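Local coordinates for protein methionine gamma-lyase (Trichomonas vaginalis, PDB 1PFF) that belongs to the PLP-dependent enzymes of Cys/Met metabolism and has the fold of that family, with four chains in its assembly, at residues 42-47 against 96-101. Numbering follows the deposited sequence.
Sequences SDDCLY and TLKVID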
ATOM      1  N   SER A  42     -10.382  -1.276  38.021  1.00 13.22           N
ATOM      2  CA  SER A  42      -9.270  -1.705  37.183  1.00 13.81           C
ATOM      3  C   SER A  42      -8.218  -2.389  38.040  1.00 14.71           C
ATOM      4  O   SER A  42      -8.080  -2.095  39.231  1.00 13.74           O
ATOM      5  CB  SER A  42      -8.645  -0.505  36.469  1.00 14.23           C
ATOM      6  OG  SER A  42      -7.490  -0.891  35.727  1.00 14.47           O
ATOM      7  N   ASP A  43      -7.491  -3.322  37.432  1.00 15.38           N
ATOM      8  CA  ASP A  43      -6.314  -3.874  38.068  1.00 16.88           C
ATOM      9  C   ASP A  43      -5.245  -2.783  38.193  1.00 18.33           C
ATOM     10  O   ASP A  43      -5.230  -1.819  37.425  1.00 17.76           O
ATOM     11  CB  ASP A  43      -5.773  -5.078  37.297  1.00 17.06           C
ATOM     12  CG  ASP A  43      -4.626  -5.760  38.021  1.00 16.95           C
ATOM     13  OD1 ASP A  43      -3.524  -5.829  37.436  1.00 18.19           O
ATOM     14  OD2 ASP A  43      -4.731  -6.241  39.176  1.00 15.74           O
ATOM     15  N   ASP A  44      -4.362  -2.940  39.170  1.00 20.08           N
ATOM     16  CA  ASP A  44      -3.339  -1.936  39.428  1.00 22.63           C
ATOM     17  C   ASP A  44      -2.035  -2.191  38.664  1.00 24.36           C
ATOM     18  O   ASP A  44      -1.060  -1.478  38.865  1.00 24.70           O
ATOM     19  CB  ASP A  44      -3.085  -1.818  40.937  1.00 22.59           C
ATOM     20  CG  ASP A  44      -2.443  -3.059  41.523  1.00 23.25           C
ATOM     21  OD1 ASP A  44      -2.275  -4.065  40.797  1.00 24.19           O
ATOM     22  OD2 ASP A  44      -2.074  -3.128  42.707  1.00 24.43           O
ATOM     23  N   CYS A  45      -2.016  -3.217  37.813  1.00 26.76           N
ATOM     24  CA  CYS A  45      -0.865  -3.501  36.954  1.00 29.03           C
ATOM     25  C   CYS A  45      -1.226  -3.213  35.501  1.00 30.29           C
ATOM     26  O   CYS A  45      -1.666  -4.108  34.768  1.00 30.63           O
ATOM     27  CB  CYS A  45      -0.424  -4.961  37.083  1.00 29.08           C
ATOM     28  SG  CYS A  45       0.186  -5.468  38.702  1.00 31.12           S
ATOM     29  N   LEU A  46      -1.034  -1.968  35.080  1.00 31.93           N
ATOM     30  CA  LEU A  46      -1.438  -1.562  33.736  1.00 33.38           C
ATOM     31  C   LEU A  46      -0.280  -1.079  32.862  1.00 34.40           C
ATOM     32  O   LEU A  46       0.699  -0.507  33.350  1.00 34.24           O
ATOM     33  CB  LEU A  46      -2.531  -0.491  33.792  1.00 33.41           C
ATOM     34  CG  LEU A  46      -3.882  -0.836  34.433  1.00 33.38           C
ATOM     35  CD1 LEU A  46      -4.819   0.346  34.273  1.00 33.65           C
ATOM     36  CD2 LEU A  46      -4.506  -2.119  33.866  1.00 33.38           C
ATOM     37  N   TYR A  47      -0.401  -1.352  31.566  1.00 35.63           N
ATOM     38  CA  TYR A  47       0.403  -0.687  30.557  1.00 36.89           C
ATOM     39  C   TYR A  47       0.225   0.812  30.782  1.00 36.93           C
ATOM     40  O   TYR A  47      -0.894   1.278  31.033  1.00 37.10           O
ATOM     41  CB  TYR A  47      -0.086  -1.100  29.164  1.00 37.48           C
ATOM     42  CG  TYR A  47       0.446  -0.277  28.003  1.00 39.61           C
ATOM     43  CD1 TYR A  47       1.812  -0.010  27.869  1.00 41.63           C
ATOM     44  CD2 TYR A  47      -0.421   0.215  27.023  1.00 41.17           C
ATOM     45  CE1 TYR A  47       2.300   0.744  26.800  1.00 42.85           C
ATOM     46  CE2 TYR A  47       0.057   0.964  25.945  1.00 42.38           C
ATOM     47  CZ  TYR A  47       1.419   1.224  25.841  1.00 43.22           C
ATOM     48  OH  TYR A  47       1.906   1.965  24.783  1.00 44.33           O
ATOM     49  N   THR A  96       5.564  -7.385  35.637  1.00 19.15           N
ATOM     50  CA  THR A  96       6.130  -8.610  36.198  1.00 17.12           C
ATOM     51  C   THR A  96       5.263  -9.849  35.986  1.00 15.58           C
ATOM     52  O   THR A  96       5.410 -10.837  36.709  1.00 13.91           O
ATOM     53  CB  THR A  96       6.440  -8.423  37.690  1.00 17.51           C
ATOM     54  OG1 THR A  96       5.299  -7.846  38.327  1.00 16.70           O
ATOM     55  CG2 THR A  96       7.552  -7.382  37.894  1.00 17.90           C
ATOM     56  N   LEU A  97       4.355  -9.759  35.014  1.00 14.18           N
ATOM     57  CA  LEU A  97       3.595 -10.904  34.494  1.00 14.16           C
ATOM     58  C   LEU A  97       2.672 -11.503  35.555  1.00 13.23           C
ATOM     59  O   LEU A  97       2.463 -12.718  35.612  1.00 12.11           O
ATOM     60  CB  LEU A  97       4.541 -11.981  33.925  1.00 14.88           C
ATOM     61  CG  LEU A  97       5.325 -11.848  32.602  1.00 16.77           C
ATOM     62  CD1 LEU A  97       4.403 -11.565  31.413  1.00 20.03           C
ATOM     63  CD2 LEU A  97       6.435 -10.810  32.681  1.00 18.96           C
ATOM     64  N   LYS A  98       2.137 -10.639  36.409  1.00 12.45           N
ATOM     65  CA  LYS A  98       1.135 -11.072  37.374  1.00 11.82           C
ATOM     66  C   LYS A  98      -0.008 -11.768  36.644  1.00 11.49           C
ATOM     67  O   LYS A  98      -0.480 -11.292  35.601  1.00 12.00           O
ATOM     68  CB  LYS A  98       0.612  -9.885  38.165  1.00 11.71           C
ATOM     69  CG  LYS A  98      -0.296 -10.277  39.335  1.00 12.00           C
ATOM     70  CD  LYS A  98      -0.743  -9.028  40.083  1.00 13.02           C
ATOM     71  CE  LYS A  98      -2.024  -8.446  39.466  1.00 13.16           C
ATOM     72  NZ  LYS A  98      -2.346  -7.139  40.116  1.00 13.33           N
ATOM     73  N   VAL A  99      -0.457 -12.892  37.195  1.00 11.41           N
ATOM     74  CA  VAL A  99      -1.530 -13.663  36.571  1.00 11.05           C
ATOM     75  C   VAL A  99      -2.853 -13.449  37.306  1.00 10.93           C
ATOM     76  O   VAL A  99      -2.926 -13.605  38.525  1.00 11.42           O
ATOM     77  CB  VAL A  99      -1.187 -15.179  36.533  1.00 11.07           C
ATOM     78  CG1 VAL A  99      -2.359 -15.974  35.979  1.00 10.69           C
ATOM     79  CG2 VAL A  99       0.088 -15.433  35.709  1.00 11.53           C
ATOM     80  N   ILE A 100      -3.893 -13.080  36.568  1.00 10.29           N
ATOM     81  CA  ILE A 100      -5.222 -12.926  37.156  1.00 10.48           C
ATOM     82  C   ILE A 100      -6.130 -14.061  36.680  1.00 10.75           C
ATOM     83  O   ILE A 100      -6.211 -14.340  35.472  1.00  9.96           O
ATOM     84  CB  ILE A 100      -5.816 -11.535  36.812  1.00 10.56           C
ATOM     85  CG1 ILE A 100      -4.924 -10.430  37.395  1.00 10.48           C
ATOM     86  CG2 ILE A 100      -7.265 -11.412  37.327  1.00 10.98           C
ATOM     87  CD1 ILE A 100      -5.080  -9.045  36.703  1.00 10.75           C
ATOM     88  N   ASP A 101      -6.803 -14.706  37.634  1.00 10.61           N
ATOM     89  CA  ASP A 101      -7.740 -15.775  37.331  1.00 11.15           C
ATOM     90  C   ASP A 101      -8.984 -15.207  36.633  1.00 11.02           C
ATOM     91  O   ASP A 101      -9.845 -14.588  37.273  1.00  9.91           O
ATOM     92  CB  ASP A 101      -8.111 -16.519  38.622  1.00 11.74           C
ATOM     93  CG  ASP A 101      -8.881 -17.793  38.362  1.00 12.75           C
ATOM     94  OD1 ASP A 101      -8.703 -18.746  39.143  1.00 15.27           O
ATOM     95  OD2 ASP A 101      -9.697 -17.935  37.427  1.00 12.22           O
TER
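The ammonium group of K98 reaches the carboxylates of D43, the last residue of strand 39-43, and D44, just after it. Its NZ lies 2.7 Å from D43 OD2, taking the syn lone pair of that oxygen, while the bond to D43 OD1 is weak. D44 OD1 adds a second salt bridge, 3.1 Å from K98 NZ, its side chain crossing the lysine at about a right angle. A bend at chi3 (88°) in the otherwise extended K98 chain turns CE and NZ toward this pair. D43 CG stands anti to its own N (chi1 -174°), which directs the carboxylate toward 96-101. C45 N, 3.0 Å from D43 OD1, closes an Asx turn; with M70 N also donating to OD2, the group is held at both oxygens.

The contact is tight where I100 and the end of K98 meet D43, and where C45 SG lies 3.3 Å from K98 NZ and also touches CD and CE. I100 CD1 sits over one face of the carboxylate, 3.6 Å from D43 CG, while C45 N comes to OD1 from the opposite face. The looser side is at D44, partly exposed and meeting K98 through OD1 alone. D69 forms a further salt bridge with K98, so several carboxylates probably share its charge. The contact links the end of strand 39-43 to the loop between strand 84-90 and helix 102-109; F89 of the neighbouring parallel strand 84-90 touches both D43 and I100.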